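Local coordinates for protein cytochrome C2 (Rhodospirillum rubrum, PDB 3C2C) that probably shuttles electrons between membrane redox complexes of this photosynthetic bacterium, using the iron of a covalently attached c-type haem, at residues A68-V71 / K72-A76. Sequence-based numbering, arbitrary orientation.
Sequences AAYV and KNPKA. Unlike the reference sequence in segment 72-76: Asn73 (reference Asp). With HEM (protoporphyrin IX containing Fe), chain B.
With CG trans to the backbone nitrogen (chi1 -175°), the Tyr70 ring swings out from helix 64-72 beside Pro74, and the two side chains cross at about a right angle. The two residues bracket the turn between two helices of a class I cytochrome c fold, where the chain passes from helix 64-72 into helix 74-82 and takes a new direction. Pro74 CB sits above the ring near its margin, 3.6 Å from Tyr70 CE1, and CG lies over the same face, offset toward the rim. The far end of the ring reaches the haem: Tyr70 OH stands 3.4 Å from HEM C1A, and its hydroxyl is hydrogen-bonded to the hydroxyl of Tyr52. Trp62, which also bonds the haem through NE1, meets the Tyr70 ring with its plane inclined, and Met91 touches it as well.

The backbone secures the corner. Asn73 N donates to Tyr70 O at 3.0 Å. That oxygen also lies near Pro74 N, which has no proton to give, so the proline cannot continue the helical bonding. Ala69 O receives a weak, bent bond from Lys72 N (137°) and a second from a water that also donates to Asn73 O, bridging the two carbonyls across the turn. On the outer side, the extended Lys72 chain points past Ala68, with NZ 4.0 Å from Ala68 CB, and NZ makes a weak, long ion pair with Asp98. Asn73, an aspartate in the reference sequence, is the N-cap of helix 74-82: its OD1 accepts a weak but nearly straight bond from Ala76 N at 3.3 Å.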
ATOM      1  N   ALA A  68       6.497   3.851   2.386  1.00  5.30           N
ATOM      2  CA  ALA A  68       7.576   4.471   1.542  1.00  3.30           C
ATOM      3  C   ALA A  68       8.270   3.329   0.929  1.00  9.90           C
ATOM      4  O   ALA A  68       8.716   3.515  -0.215  1.00 13.50           O
ATOM      5  CB  ALA A  68       8.332   5.606   2.124  1.00  5.70           C
ATOM      6  N   ALA A  69       8.926   2.401   1.682  1.00  9.60           N
ATOM      7  CA  ALA A  69       9.725   1.303   1.111  1.00 10.90           C
ATOM      8  C   ALA A  69       8.865   0.410   0.194  1.00 11.50           C
ATOM      9  O   ALA A  69       9.300  -0.085  -0.851  1.00 12.10           O
ATOM     10  CB  ALA A  69      10.117   0.592   2.359  1.00 10.10           C
ATOM     11  N   TYR A  70       7.626   0.125   0.676  1.00  9.70           N
ATOM     12  CA  TYR A  70       6.733  -0.708  -0.186  1.00  5.10           C
ATOM     13  C   TYR A  70       6.516  -0.175  -1.577  1.00  6.90           C
ATOM     14  O   TYR A  70       6.612  -0.904  -2.538  1.00  8.70           O
ATOM     15  CB  TYR A  70       5.361  -0.772   0.582  1.00  3.60           C
ATOM     16  CG  TYR A  70       4.497  -1.685  -0.179  1.00  8.70           C
ATOM     17  CD1 TYR A  70       4.543  -3.067  -0.348  1.00  7.40           C
ATOM     18  CD2 TYR A  70       3.284  -1.132  -0.708  1.00  9.70           C
ATOM     19  CE1 TYR A  70       3.690  -3.908  -1.038  1.00  5.60           C
ATOM     20  CE2 TYR A  70       2.361  -1.906  -1.420  1.00 11.30           C
ATOM     21  CZ  TYR A  70       2.455  -3.299  -1.412  1.00 11.10           C
ATOM     22  OH  TYR A  70       1.496  -3.975  -2.119  1.00 12.50           O
ATOM     23  N   VAL A  71       6.110   1.112  -1.537  1.00  8.60           N
ATOM     24  CA  VAL A  71       5.542   1.565  -2.920  1.00  7.50           C
ATOM     25  C   VAL A  71       6.758   1.801  -3.905  1.00 18.50           C
ATOM     26  O   VAL A  71       6.531   1.844  -5.128  1.00 14.80           O
ATOM     27  CB  VAL A  71       4.772   2.923  -2.887  1.00 10.50           C
ATOM     28  CG1 VAL A  71       3.548   2.694  -2.047  1.00 15.40           C
ATOM     29  CG2 VAL A  71       5.627   4.174  -2.489  1.00 11.80           C
ATOM     30  N   LYS A  72       7.970   1.662  -3.334  1.00 13.10           N
ATOM     31  CA  LYS A  72       9.139   1.755  -4.217  1.00 17.80           C
ATOM     32  C   LYS A  72       9.402   0.476  -5.034  1.00 11.40           C
ATOM     33  O   LYS A  72       9.967   0.515  -6.150  1.00 10.50           O
ATOM     34  CB  LYS A  72      10.578   2.116  -3.614  1.00 26.60           C
ATOM     35  CG  LYS A  72      10.531   3.106  -2.473  1.00 32.30           C
ATOM     36  CD  LYS A  72      11.708   4.165  -2.101  1.00 30.10           C
ATOM     37  CE  LYS A  72      11.361   4.511  -0.611  1.00 17.40           C
ATOM     38  NZ  LYS A  72      11.831   5.726   0.146  1.00 37.90           N
ATOM     39  N   ASN A  73       8.898  -0.607  -4.428  1.00  9.80           N
ATOM     40  CA  ASN A  73       9.267  -1.969  -5.049  1.00  5.70           C
ATOM     41  C   ASN A  73       8.489  -2.902  -4.218  1.00  5.80           C
ATOM     42  O   ASN A  73       8.976  -3.494  -3.145  1.00 12.90           O
ATOM     43  CB  ASN A  73      10.778  -2.178  -5.012  1.00 10.30           C
ATOM     44  CG  ASN A  73      11.160  -3.442  -5.769  1.00 14.90           C
ATOM     45  OD1 ASN A  73      10.315  -4.306  -6.040  1.00 15.00           O
ATOM     46  ND2 ASN A  73      12.451  -3.533  -5.842  1.00 18.30           N
ATOM     47  N   PRO A  74       7.204  -3.102  -4.416  1.00  7.60           N
ATOM     48  CA  PRO A  74       6.473  -4.064  -3.541  1.00  7.90           C
ATOM     49  C   PRO A  74       7.098  -5.475  -3.434  1.00  9.20           C
ATOM     50  O   PRO A  74       6.982  -6.133  -2.357  1.00  9.90           O
ATOM     51  CB  PRO A  74       5.087  -4.247  -4.292  1.00 11.60           C
ATOM     52  CG  PRO A  74       4.992  -2.935  -4.944  1.00  8.20           C
ATOM     53  CD  PRO A  74       6.353  -2.665  -5.492  1.00 11.10           C
ATOM     54  N   LYS A  75       7.571  -6.102  -4.551  1.00 12.50           N
ATOM     55  CA  LYS A  75       8.057  -7.426  -4.564  1.00  9.40           C
ATOM     56  C   LYS A  75       9.325  -7.590  -3.656  1.00 15.00           C
ATOM     57  O   LYS A  75       9.304  -8.570  -2.833  1.00 17.60           O
ATOM     58  CB  LYS A  75       8.336  -8.276  -5.884  1.00 18.10           C
ATOM     59  N   ALA A  76      10.267  -6.665  -3.724  1.00 14.90           N
ATOM     60  CA  ALA A  76      11.359  -6.653  -2.753  1.00 13.40           C
ATOM     61  C   ALA A  76      10.859  -6.422  -1.337  1.00 11.50           C
ATOM     62  O   ALA A  76      11.160  -7.163  -0.387  1.00 14.90           O
ATOM     63  CB  ALA A  76      12.502  -5.806  -3.362  1.00  9.10           C
TER
HETATM   64  CHA HEM B 113      -1.966  -3.879  -2.529  1.00  2.00           C
HETATM   65  CHB HEM B 113      -0.920   0.933  -2.417  1.00  2.00           C
HETATM   66  CHC HEM B 113      -0.953   0.959  -7.333  1.00  2.00           C
HETATM   67  CHD HEM B 113      -2.418  -3.624  -7.420  1.00  2.10           C
HETATM   68  C1A HEM B 113      -1.590  -2.570  -2.163  1.00  4.30           C
HETATM   69  C2A HEM B 113      -1.306  -2.180  -0.797  1.00  6.60           C
HETATM   70  C3A HEM B 113      -1.142  -0.865  -0.751  1.00  3.10           C
HETATM   71  C4A HEM B 113      -1.071  -0.376  -2.134  1.00  2.00           C
HETATM   72  CMA HEM B 113      -0.722  -0.014   0.527  1.00  3.10           C
HETATM   73  CAA HEM B 113      -1.393  -3.192   0.437  1.00  7.00           C
HETATM   74  CBA HEM B 113      -2.680  -3.099   1.336  1.00  3.80           C
HETATM   75  CGA HEM B 113      -2.748  -4.133   2.402  1.00  3.60           C
HETATM   76  O1A HEM B 113      -1.655  -4.705   2.849  1.00  5.20           O
HETATM   77  O2A HEM B 113      -3.860  -4.236   2.944  1.00  5.10           O
HETATM   78  C1B HEM B 113      -1.017   1.328  -3.794  1.00  2.60           C
HETATM   79  C2B HEM B 113      -0.689   2.651  -4.211  1.00  4.10           C
HETATM   80  C3B HEM B 113      -0.677   2.576  -5.560  1.00  3.80           C
HETATM   81  C4B HEM B 113      -0.832   1.266  -6.022  1.00  2.00           C
HETATM   82  CMB HEM B 113      -0.627   3.898  -3.257  1.00  3.50           C
HETATM   83  CAB HEM B 113      -0.235   3.745  -6.575  1.00  6.00           C
HETATM   84  CBB HEM B 113       0.822   4.657  -6.167  1.00  5.10           C
HETATM   85  C1C HEM B 113      -1.313  -0.260  -7.725  1.00  3.80           C
HETATM   86  C2C HEM B 113      -1.630  -0.649  -9.199  1.00  3.30           C
HETATM   87  C3C HEM B 113      -1.870  -1.950  -9.192  1.00  4.80           C
HETATM   88  C4C HEM B 113      -2.109  -2.342  -7.795  1.00  2.80           C
HETATM   89  CMC HEM B 113      -1.168   0.319 -10.281  1.00  2.70           C
HETATM   90  CAC HEM B 113      -2.164  -2.889 -10.392  1.00 11.30           C
HETATM   91  CBC HEM B 113      -1.505  -2.863 -11.587  1.00 13.30           C
HETATM   92  C1D HEM B 113      -2.366  -4.099  -6.126  1.00  2.40           C
HETATM   93  C2D HEM B 113      -2.620  -5.438  -5.716  1.00  3.40           C
HETATM   94  C3D HEM B 113      -2.512  -5.505  -4.376  1.00  5.70           C
HETATM   95  C4D HEM B 113      -2.086  -4.249  -3.885  1.00  3.00           C
HETATM   96  CMD HEM B 113      -3.014  -6.513  -6.805  1.00  7.60           C
HETATM   97  CAD HEM B 113      -2.629  -6.788  -3.482  1.00  3.60           C
HETATM   98  CBD HEM B 113      -1.328  -7.550  -3.706  1.00  5.30           C
HETATM   99  CGD HEM B 113      -1.339  -9.021  -3.356  1.00 10.90           C
HETATM  100  O1D HEM B 113      -2.111  -9.462  -2.463  1.00  7.10           O
HETATM  101  O2D HEM B 113      -0.414  -9.763  -3.909  1.00 10.30           O
HETATM  102  NA  HEM B 113      -1.452  -1.456  -2.902  1.00  3.60           N
HETATM  103  NB  HEM B 113      -0.996   0.466  -4.925  1.00  2.00           N
HETATM  104  NC  HEM B 113      -1.612  -1.345  -6.967  1.00  2.90           N
HETATM  105  ND  HEM B 113      -1.986  -3.340  -5.006  1.00  2.30           N
HETATM  106 FE   HEM B 113      -1.542  -1.432  -4.950  1.00  7.20          FE
HETATM  107  O   HOH W   1      11.045  -2.441  -1.469  1.00 48.20           O